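Local structure of cyclopropane mycolic acid synthase 1 (Mycobacterium tuberculosis, 1KP9) at residues G92-K97 / K116-A121; T32-Y37 / V134-F139; D148-L153 / G162-H167. The protein converts a double bond of mycolic acids into a cyclopropane ring at the distal position, using a methylene group taken from S-adenosyl-L-methionine. All coordinates share one frame; numbering follows the deposited sequence.

Contact 1. Residues G92-K97 / K116-A121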
loop_
_atom_site.group_PDB
_atom_site.type_symbol
_atom_site.label_atom_id
_atom_site.label_comp_id
_atom_site.label_asym_id
_atom_site.label_seq_id
_atom_site.Cartn_x
_atom_site.Cartn_y
_atom_site.Cartn_z
ATOM N N GLY A 92 13.713 1.482 -6.807
ATOM C CA GLY A 92 12.274 1.301 -6.877
ATOM C C GLY A 92 11.835 0.376 -7.995
ATOM O O GLY A 92 12.384 0.412 -9.098
ATOM N N LEU A 93 10.833 -0.448 -7.709
ATOM C CA LEU A 93 10.302 -1.413 -8.670
ATOM C C LEU A 93 8.836 -1.135 -8.963
ATOM O O LEU A 93 8.071 -0.784 -8.064
ATOM C CB LEU A 93 10.423 -2.830 -8.109
ATOM C CG LEU A 93 11.785 -3.511 -7.927
ATOM C CD1 LEU A 93 12.792 -2.599 -7.287
ATOM C CD2 LEU A 93 11.569 -4.756 -7.075
ATOM N N THR A 94 8.447 -1.295 -10.224
ATOM C CA THR A 94 7.067 -1.073 -10.633
ATOM C C THR A 94 6.802 -1.815 -11.926
ATOM O O THR A 94 7.717 -2.002 -12.726
ATOM C CB THR A 94 6.786 0.417 -10.893
ATOM O OG1 THR A 94 5.490 0.563 -11.487
ATOM C CG2 THR A 94 7.824 0.994 -11.840
ATOM N N LEU A 95 5.550 -2.221 -12.128
ATOM C CA LEU A 95 5.146 -2.923 -13.343
ATOM C C LEU A 95 4.407 -1.944 -14.262
ATOM O O LEU A 95 3.754 -2.348 -15.229
ATOM C CB LEU A 95 4.222 -4.085 -12.992
ATOM C CG LEU A 95 4.665 -4.903 -11.774
ATOM C CD1 LEU A 95 3.553 -5.845 -11.384
ATOM C CD2 LEU A 95 5.950 -5.664 -12.068
ATOM N N SER A 96 4.512 -0.655 -13.948
ATOM C CA SER A 96 3.859 0.390 -14.732
ATOM C C SER A 96 4.845 1.172 -15.606
ATOM O O SER A 96 5.721 1.859 -15.087
ATOM C CB SER A 96 3.148 1.366 -13.794
ATOM O OG SER A 96 2.608 2.463 -14.516
ATOM N N LYS A 97 4.696 1.069 -16.926
ATOM C CA LYS A 97 5.565 1.793 -17.856
ATOM C C LYS A 97 5.542 3.281 -17.509
ATOM O O LYS A 97 6.583 3.906 -17.354
ATOM C CB LYS A 97 5.085 1.624 -19.305
ATOM C CG LYS A 97 5.044 0.193 -19.805
ATOM C CD LYS A 97 4.160 0.054 -21.051
ATOM C CE LYS A 97 3.762 -1.413 -21.273
ATOM N NZ LYS A 97 2.882 -1.620 -22.466
ATOM N N LYS A 116 19.776 6.792 -7.117
ATOM C CA LYS A 116 18.323 6.670 -7.250
ATOM C C LYS A 116 18.044 5.869 -8.517
ATOM O O LYS A 116 18.270 6.355 -9.624
ATOM C CB LYS A 116 17.672 8.048 -7.389
ATOM C CG LYS A 116 18.064 9.070 -6.338
ATOM C CD LYS A 116 17.453 10.426 -6.689
ATOM C CE LYS A 116 17.927 11.542 -5.768
ATOM N NZ LYS A 116 17.318 12.854 -6.153
ATOM N N ARG A 117 17.536 4.653 -8.362
ATOM C CA ARG A 117 17.270 3.809 -9.521
ATOM C C ARG A 117 15.842 3.267 -9.582
ATOM O O ARG A 117 15.304 2.810 -8.577
ATOM C CB ARG A 117 18.246 2.632 -9.518
ATOM C CG ARG A 117 19.713 3.011 -9.366
ATOM C CD ARG A 117 20.545 1.763 -9.122
ATOM N NE ARG A 117 20.272 0.734 -10.123
ATOM C CZ ARG A 117 20.155 -0.563 -9.851
ATOM N NH1 ARG A 117 20.289 -0.995 -8.603
ATOM N NH2 ARG A 117 19.896 -1.425 -10.826
ATOM N N VAL A 118 15.238 3.307 -10.768
ATOM C CA VAL A 118 13.891 2.783 -10.947
ATOM C C VAL A 118 13.939 1.605 -11.902
ATOM O O VAL A 118 14.583 1.666 -12.951
ATOM C CB VAL A 118 12.921 3.828 -11.518
ATOM C CG1 VAL A 118 11.545 3.201 -11.730
ATOM C CG2 VAL A 118 12.804 4.987 -10.567
ATOM N N LEU A 119 13.235 0.539 -11.534
ATOM C CA LEU A 119 13.211 -0.675 -12.333
ATOM C C LEU A 119 11.810 -1.137 -12.695
ATOM O O LEU A 119 10.923 -1.216 -11.845
ATOM C CB LEU A 119 13.927 -1.794 -11.579
ATOM C CG LEU A 119 15.420 -1.597 -11.319
ATOM C CD1 LEU A 119 15.916 -2.643 -10.336
ATOM C CD2 LEU A 119 16.169 -1.690 -12.636
ATOM N N LEU A 120 11.624 -1.448 -13.971
ATOM C CA LEU A 120 10.343 -1.932 -14.441
ATOM C C LEU A 120 10.363 -3.452 -14.358
ATOM O O LEU A 120 10.345 -4.138 -15.375
ATOM C CB LEU A 120 10.093 -1.491 -15.885
ATOM C CG LEU A 120 8.713 -1.763 -16.507
ATOM C CD1 LEU A 120 8.901 -2.538 -17.797
ATOM C CD2 LEU A 120 7.816 -2.543 -15.564
ATOM N N ALA A 121 10.412 -3.971 -13.137
ATOM C CA ALA A 121 10.428 -5.410 -12.918
ATOM C C ALA A 121 9.578 -5.761 -11.706
ATOM O O ALA A 121 9.138 -4.877 -10.972
ATOM C CB ALA A 121 11.853 -5.886 -12.705
#
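Gly92, Thr94 and Leu119 exchange the backbone hydrogen bonds that pair the end of strand 89-93 with the edge strand 116-119. Gly92 N donates to Arg117 O at 2.7 Å, Leu119 N returns a bond to Gly92 O at 2.6 Å, and Thr94 N reaches Leu119 O at 3.0 Å. The last is the least straight, 148° at the hydrogen, as the strands give way to loops. CA-H...O contacts from Leu93 CA to Leu119 O and from Leu120 CA to Thr94 O support the ladder.

The apolar contacts fall on two faces. Leu93 and Leu119 share one, their CD1 methyls a loose 4.4 Å apart; apolar leucines suit this face because the ring of Phe126 closes over both. Val118 points to the other face, where helix 97-107 covers it.

This is a right-handed beta-alpha-beta unit of the Rossmann-like methyltransferase fold, and the residues from Thr94 to Lys97, loop and first residue of helix 97-107, belong to the S-adenosylmethionine site inferred by similarity.

Polar side chains shape that loop. With Thr94 OG1 opposite its own backbone N (chi1 171°), the hydroxyl accepts Ser96 N at 2.9 Å, making an ST turn, and also bonds Gln99. Ser96 is the N-cap of helix 97-107, its OG bonded to Gln99 N. Beyond the strand, Leu120 centres an inverse gamma turn, and Leu95 CD2 lies 3.5 Å from Ala121 O.

Contact 2. Residues T32-Y37 / V134-F139; sequences TYSCAY and VSIGAF. With ACY (acetic acid), chain C.
Tyr33 and Phe139 bring two irregular backbones together: the loop 32-37 and the chain leaving strand 132-136. Their one direct hydrogen bond runs from Phe139 N to Tyr33 O, 2.7 Å long and 164° at the hydrogen. The same carbonyl receives a CA-H...O contact from Ala138. The nearest CA atoms are those of Ser34 and Ala138, 5.2 Å apart.

Phe139 uses two parts of its side chain against Tyr33. Its CB sits over the centre of the tyrosine face, 3.5 Å from the centroid and only 7° off the normal, a CH-pi contact. The phenyl then turns its edge to that face in an offset edge-to-face pair, planes at 82°, bringing CD2 within 3.3 Å of Tyr33 OH. Tyrosine suits this place because its ring packs while its hydroxyl bonds Glu140. Ser34 CB lies 3.2 Å from Gly137 O; serine suits its place through OG, turned between backbone N and carbonyl carbon and bonded to Lys52.

A bound acetic acid, probably from the crystallisation liquor, packs its methyl against the backbone of Gly137, which has no side chain. Its OXT accepts Cys35 N at 2.9 Å, with Tyr232 and His167 as further partners. Tyr33 and Ser34 are inferred cofactor-binding residues, and Phe139 adjoins the probable active-site Cys269; here the loop meets the C-terminal end of a Rossmann-like strand, the usual site of catalysis in such methyltransferases.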
loop_
_atom_site.group_PDB
_atom_site.type_symbol
_atom_site.label_atom_id
_atom_site.label_comp_id
_atom_site.label_asym_id
_atom_site.label_seq_id
_atom_site.Cartn_x
_atom_site.Cartn_y
_atom_site.Cartn_z
ATOM N N THR A 32 -0.978 8.847 -4.919
ATOM C CA THR A 32 -0.905 7.715 -3.996
ATOM C C THR A 32 -2.256 7.005 -3.945
ATOM O O THR A 32 -3.237 7.556 -3.440
ATOM C CB THR A 32 -0.549 8.178 -2.577
ATOM O OG1 THR A 32 0.730 8.818 -2.596
ATOM C CG2 THR A 32 -0.502 6.998 -1.626
ATOM N N TYR A 33 -2.302 5.785 -4.474
ATOM C CA TYR A 33 -3.530 4.999 -4.489
ATOM C C TYR A 33 -3.539 3.991 -3.338
ATOM O O TYR A 33 -3.624 2.779 -3.551
ATOM C CB TYR A 33 -3.665 4.264 -5.829
ATOM C CG TYR A 33 -5.071 3.775 -6.114
ATOM C CD1 TYR A 33 -6.176 4.381 -5.509
ATOM C CD2 TYR A 33 -5.300 2.731 -7.016
ATOM C CE1 TYR A 33 -7.471 3.959 -5.789
ATOM C CE2 TYR A 33 -6.594 2.305 -7.309
ATOM C CZ TYR A 33 -7.674 2.923 -6.688
ATOM O OH TYR A 33 -8.959 2.507 -6.945
ATOM N N SER A 34 -3.436 4.501 -2.118
ATOM C CA SER A 34 -3.434 3.663 -0.929
ATOM C C SER A 34 -3.854 4.485 0.286
ATOM O O SER A 34 -3.994 5.699 0.201
ATOM C CB SER A 34 -2.044 3.055 -0.717
ATOM O OG SER A 34 -1.007 3.998 -0.951
ATOM N N CYS A 35 -4.054 3.818 1.413
ATOM C CA CYS A 35 -4.482 4.476 2.637
ATOM C C CYS A 35 -3.618 5.656 3.062
ATOM O O CYS A 35 -2.400 5.529 3.204
ATOM C CB CYS A 35 -4.538 3.468 3.785
ATOM S SG CYS A 35 -5.495 4.042 5.206
ATOM N N ALA A 36 -4.256 6.805 3.258
ATOM C CA ALA A 36 -3.563 8.011 3.699
ATOM C C ALA A 36 -3.509 7.951 5.219
ATOM O O ALA A 36 -4.295 7.245 5.838
ATOM C CB ALA A 36 -4.324 9.247 3.254
ATOM N N TYR A 37 -2.588 8.687 5.826
ATOM C CA TYR A 37 -2.469 8.675 7.280
ATOM C C TYR A 37 -2.693 10.056 7.902
ATOM O O TYR A 37 -1.780 10.891 7.968
ATOM C CB TYR A 37 -1.101 8.123 7.688
ATOM C CG TYR A 37 -0.877 8.075 9.183
ATOM C CD1 TYR A 37 -1.852 7.558 10.041
ATOM C CD2 TYR A 37 0.322 8.522 9.739
ATOM C CE1 TYR A 37 -1.639 7.487 11.414
ATOM C CE2 TYR A 37 0.550 8.454 11.112
ATOM C CZ TYR A 37 -0.432 7.933 11.944
ATOM O OH TYR A 37 -0.192 7.837 13.297
ATOM N N VAL A 134 10.706 -1.642 1.877
ATOM C CA VAL A 134 9.409 -1.055 2.156
ATOM C C VAL A 134 8.464 -1.447 1.026
ATOM O O VAL A 134 8.847 -1.453 -0.148
ATOM C CB VAL A 134 9.504 0.476 2.249
ATOM C CG1 VAL A 134 9.931 1.052 0.912
ATOM C CG2 VAL A 134 8.181 1.044 2.691
ATOM N N SER A 135 7.238 -1.809 1.388
ATOM C CA SER A 135 6.258 -2.198 0.392
ATOM C C SER A 135 4.888 -1.673 0.751
ATOM O O SER A 135 4.237 -2.192 1.650
ATOM C CB SER A 135 6.200 -3.721 0.258
ATOM O OG SER A 135 5.547 -4.094 -0.947
ATOM N N ILE A 136 4.459 -0.631 0.044
ATOM C CA ILE A 136 3.145 -0.033 0.262
ATOM C C ILE A 136 2.287 -0.398 -0.943
ATOM O O ILE A 136 2.525 0.079 -2.053
ATOM C CB ILE A 136 3.241 1.498 0.380
ATOM C CG1 ILE A 136 4.153 1.864 1.560
ATOM C CG2 ILE A 136 1.852 2.094 0.563
ATOM C CD1 ILE A 136 4.572 3.301 1.578
ATOM N N GLY A 137 1.295 -1.255 -0.719
ATOM C CA GLY A 137 0.439 -1.691 -1.805
ATOM C C GLY A 137 -0.458 -0.630 -2.404
ATOM O O GLY A 137 -0.667 0.432 -1.823
ATOM N N ALA A 138 -0.978 -0.926 -3.591
ATOM C CA ALA A 138 -1.882 -0.030 -4.291
ATOM C C ALA A 138 -3.253 -0.648 -4.100
ATOM O O ALA A 138 -3.400 -1.866 -4.134
ATOM C CB ALA A 138 -1.531 0.040 -5.762
ATOM N N PHE A 139 -4.254 0.197 -3.908
ATOM C CA PHE A 139 -5.599 -0.264 -3.650
ATOM C C PHE A 139 -6.075 -1.509 -4.396
ATOM O O PHE A 139 -5.828 -2.629 -3.954
ATOM C CB PHE A 139 -6.586 0.877 -3.857
ATOM C CG PHE A 139 -7.953 0.579 -3.332
ATOM C CD1 PHE A 139 -8.105 -0.175 -2.168
ATOM C CD2 PHE A 139 -9.085 1.046 -3.984
ATOM C CE1 PHE A 139 -9.365 -0.463 -1.661
ATOM C CE2 PHE A 139 -10.348 0.765 -3.487
ATOM C CZ PHE A 139 -10.490 0.006 -2.317
HETATM C C ACY C . -3.512 0.043 0.609
HETATM O O ACY C . -4.415 -0.009 -0.400
HETATM O OXT ACY C . -3.677 0.932 1.625
HETATM C CH3 ACY C . -2.328 -0.882 0.606
#

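Contact 3. Residues D148-L153 / G162-H167. With ACY (acetic acid), chain C.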
loop_
_atom_site.group_PDB
_atom_site.type_symbol
_atom_site.label_atom_id
_atom_site.label_comp_id
_atom_site.label_asym_id
_atom_site.label_seq_id
_atom_site.Cartn_x
_atom_site.Cartn_y
_atom_site.Cartn_z
ATOM N N ASP A 148 4.759 -16.135 1.062
ATOM C CA ASP A 148 5.795 -17.005 1.590
ATOM C C ASP A 148 7.108 -16.813 0.836
ATOM O O ASP A 148 8.155 -16.585 1.440
ATOM C CB ASP A 148 5.340 -18.464 1.516
ATOM C CG ASP A 148 5.449 -19.172 2.854
ATOM O OD1 ASP A 148 4.714 -18.786 3.792
ATOM O OD2 ASP A 148 6.273 -20.106 2.969
ATOM N N ALA A 149 7.046 -16.903 -0.486
ATOM C CA ALA A 149 8.231 -16.733 -1.317
ATOM C C ALA A 149 8.788 -15.324 -1.156
ATOM O O ALA A 149 10.003 -15.109 -1.219
ATOM C CB ALA A 149 7.882 -16.989 -2.779
ATOM N N PHE A 150 7.881 -14.371 -0.946
ATOM C CA PHE A 150 8.236 -12.970 -0.784
ATOM C C PHE A 150 9.168 -12.728 0.396
ATOM O O PHE A 150 10.168 -12.027 0.260
ATOM C CB PHE A 150 6.970 -12.117 -0.631
ATOM C CG PHE A 150 7.241 -10.638 -0.566
ATOM C CD1 PHE A 150 7.829 -9.978 -1.642
ATOM C CD2 PHE A 150 6.930 -9.908 0.580
ATOM C CE1 PHE A 150 8.105 -8.618 -1.579
ATOM C CE2 PHE A 150 7.203 -8.543 0.654
ATOM C CZ PHE A 150 7.792 -7.899 -0.428
ATOM N N PHE A 151 8.846 -13.290 1.556
ATOM C CA PHE A 151 9.707 -13.106 2.714
ATOM C C PHE A 151 11.035 -13.821 2.505
ATOM O O PHE A 151 12.082 -13.338 2.944
ATOM C CB PHE A 151 9.037 -13.618 3.986
ATOM C CG PHE A 151 7.896 -12.769 4.440
ATOM C CD1 PHE A 151 6.644 -12.893 3.855
ATOM C CD2 PHE A 151 8.081 -11.816 5.435
ATOM C CE1 PHE A 151 5.587 -12.080 4.251
ATOM C CE2 PHE A 151 7.032 -10.998 5.840
ATOM C CZ PHE A 151 5.782 -11.129 5.246
ATOM N N SER A 152 10.989 -14.969 1.834
ATOM C CA SER A 152 12.203 -15.722 1.561
ATOM C C SER A 152 13.148 -14.798 0.817
ATOM O O SER A 152 14.354 -14.803 1.058
ATOM C CB SER A 152 11.900 -16.951 0.704
ATOM O OG SER A 152 11.190 -17.920 1.454
ATOM N N LEU A 153 12.589 -13.994 -0.081
ATOM C CA LEU A 153 13.382 -13.044 -0.854
ATOM C C LEU A 153 13.780 -11.858 0.016
ATOM O O LEU A 153 14.889 -11.347 -0.090
ATOM C CB LEU A 153 12.590 -12.555 -2.067
ATOM C CG LEU A 153 13.343 -11.638 -3.031
ATOM C CD1 LEU A 153 14.616 -12.319 -3.516
ATOM C CD2 LEU A 153 12.444 -11.302 -4.200
ATOM N N GLY A 162 18.411 -6.619 8.984
ATOM C CA GLY A 162 17.557 -5.944 8.026
ATOM C C GLY A 162 16.129 -5.822 8.528
ATOM O O GLY A 162 15.652 -6.656 9.304
ATOM N N VAL A 163 15.449 -4.773 8.080
ATOM C CA VAL A 163 14.073 -4.518 8.474
ATOM C C VAL A 163 13.235 -4.241 7.238
ATOM O O VAL A 163 13.708 -3.647 6.271
ATOM C CB VAL A 163 13.974 -3.292 9.413
ATOM C CG1 VAL A 163 12.517 -3.016 9.771
ATOM C CG2 VAL A 163 14.804 -3.531 10.669
ATOM N N MET A 164 11.987 -4.683 7.273
ATOM C CA MET A 164 11.078 -4.469 6.158
ATOM C C MET A 164 9.713 -4.075 6.675
ATOM O O MET A 164 9.242 -4.585 7.687
ATOM C CB MET A 164 10.943 -5.731 5.301
ATOM C CG MET A 164 9.909 -5.591 4.182
ATOM S SD MET A 164 9.827 -7.016 3.071
ATOM C CE MET A 164 8.950 -8.220 4.143
ATOM N N LEU A 165 9.086 -3.140 5.983
ATOM C CA LEU A 165 7.766 -2.709 6.372
ATOM C C LEU A 165 6.806 -3.031 5.237
ATOM O O LEU A 165 7.076 -2.694 4.079
ATOM C CB LEU A 165 7.744 -1.215 6.644
ATOM C CG LEU A 165 6.366 -0.815 7.158
ATOM C CD1 LEU A 165 6.275 -1.015 8.665
ATOM C CD2 LEU A 165 6.125 0.603 6.805
ATOM N N LEU A 166 5.697 -3.684 5.578
ATOM C CA LEU A 166 4.682 -4.059 4.600
ATOM C C LEU A 166 3.362 -3.409 4.957
ATOM O O LEU A 166 2.776 -3.698 5.997
ATOM C CB LEU A 166 4.501 -5.575 4.561
ATOM C CG LEU A 166 5.788 -6.397 4.432
ATOM C CD1 LEU A 166 5.435 -7.871 4.335
ATOM C CD2 LEU A 166 6.571 -5.958 3.207
ATOM N N HIS A 167 2.915 -2.519 4.082
ATOM C CA HIS A 167 1.661 -1.801 4.244
ATOM C C HIS A 167 0.693 -2.493 3.296
ATOM O O HIS A 167 0.819 -2.380 2.070
ATOM C CB HIS A 167 1.857 -0.341 3.843
ATOM C CG HIS A 167 0.600 0.465 3.856
ATOM N ND1 HIS A 167 0.395 1.511 4.730
ATOM C CD2 HIS A 167 -0.508 0.399 3.083
ATOM C CE1 HIS A 167 -0.782 2.059 4.491
ATOM N NE2 HIS A 167 -1.351 1.402 3.496
HETATM C C ACY C . -3.512 0.043 0.609
HETATM O O ACY C . -4.415 -0.009 -0.400
HETATM O OXT ACY C . -3.677 0.932 1.625
HETATM C CH3 ACY C . -2.328 -0.882 0.606
#
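Phe150 and Phe151 reach from helix 147-155 to Met164 and Leu166 on strand 163-171, and neither ring is met squarely on a face by this strand. The Phe150 ring takes Leu166 CD2 at its edge, in plane, with CE2 3.7 Å away. Met164 SD approaches the same ring obliquely, 4.8 Å from its centroid and 52° off the normal, a Met-aromatic contact. Phe151 is likewise met at a slant: Leu166 CD1 lies 3.4 Å from its CZ, and Met164 CE lies 3.8 Å from its CE2.

Each strand residue thus serves both rings. Leu166 divides its two methyls between them, while the sulfur of Met164 lies by Phe150 and its methyl reaches Phe151, still touching Phe150. A bend at the last torsion of the methionine (chi3 75°) lets it do so, an advantage of a long, flexible, unbranched chain. The large phenylalanines suit a wide gap, for the helix and strand axes stay 11.4 Å apart at closest approach. Edge-to-face packing with Trp123 extends the cluster beyond Phe150, while Phe151 also touches helix 208-215.

His167 belongs to the far side of the strand, where NE2 donates to OXT of the bound acetic acid at 3.0 Å and ND1 is held by Gln282. The helix runs at 150° to the strand, roughly antiparallel, as befits the connection of the beta-alpha-beta unit formed by strand 132-136, helix 147-155 and strand 163-171 in the Rossmann-like fold.

All three contacts draw on one sheet but at different depths. The centre of contact 2 lies about 3 Å from the centre of the chain, those of contact 1, at the sheet's outer strand, and contact 3 about 16 Å and 14 Å. Yet contact 3 is the most buried and wholly apolar, a helix packed on a sheet face, whereas contact 1 rests on strand-to-strand backbone bonds and contact 2 mixes a single loop-to-loop backbone bond with aromatic packing. Contacts 2 and 3 adjoin: strands 132-136 and 163-171 are neighbours, Ser135 probably bonding Leu165 and His167 through its backbone, and both touch the acetic acid. Contacts 1 and 2 each contribute to the inferred cofactor site.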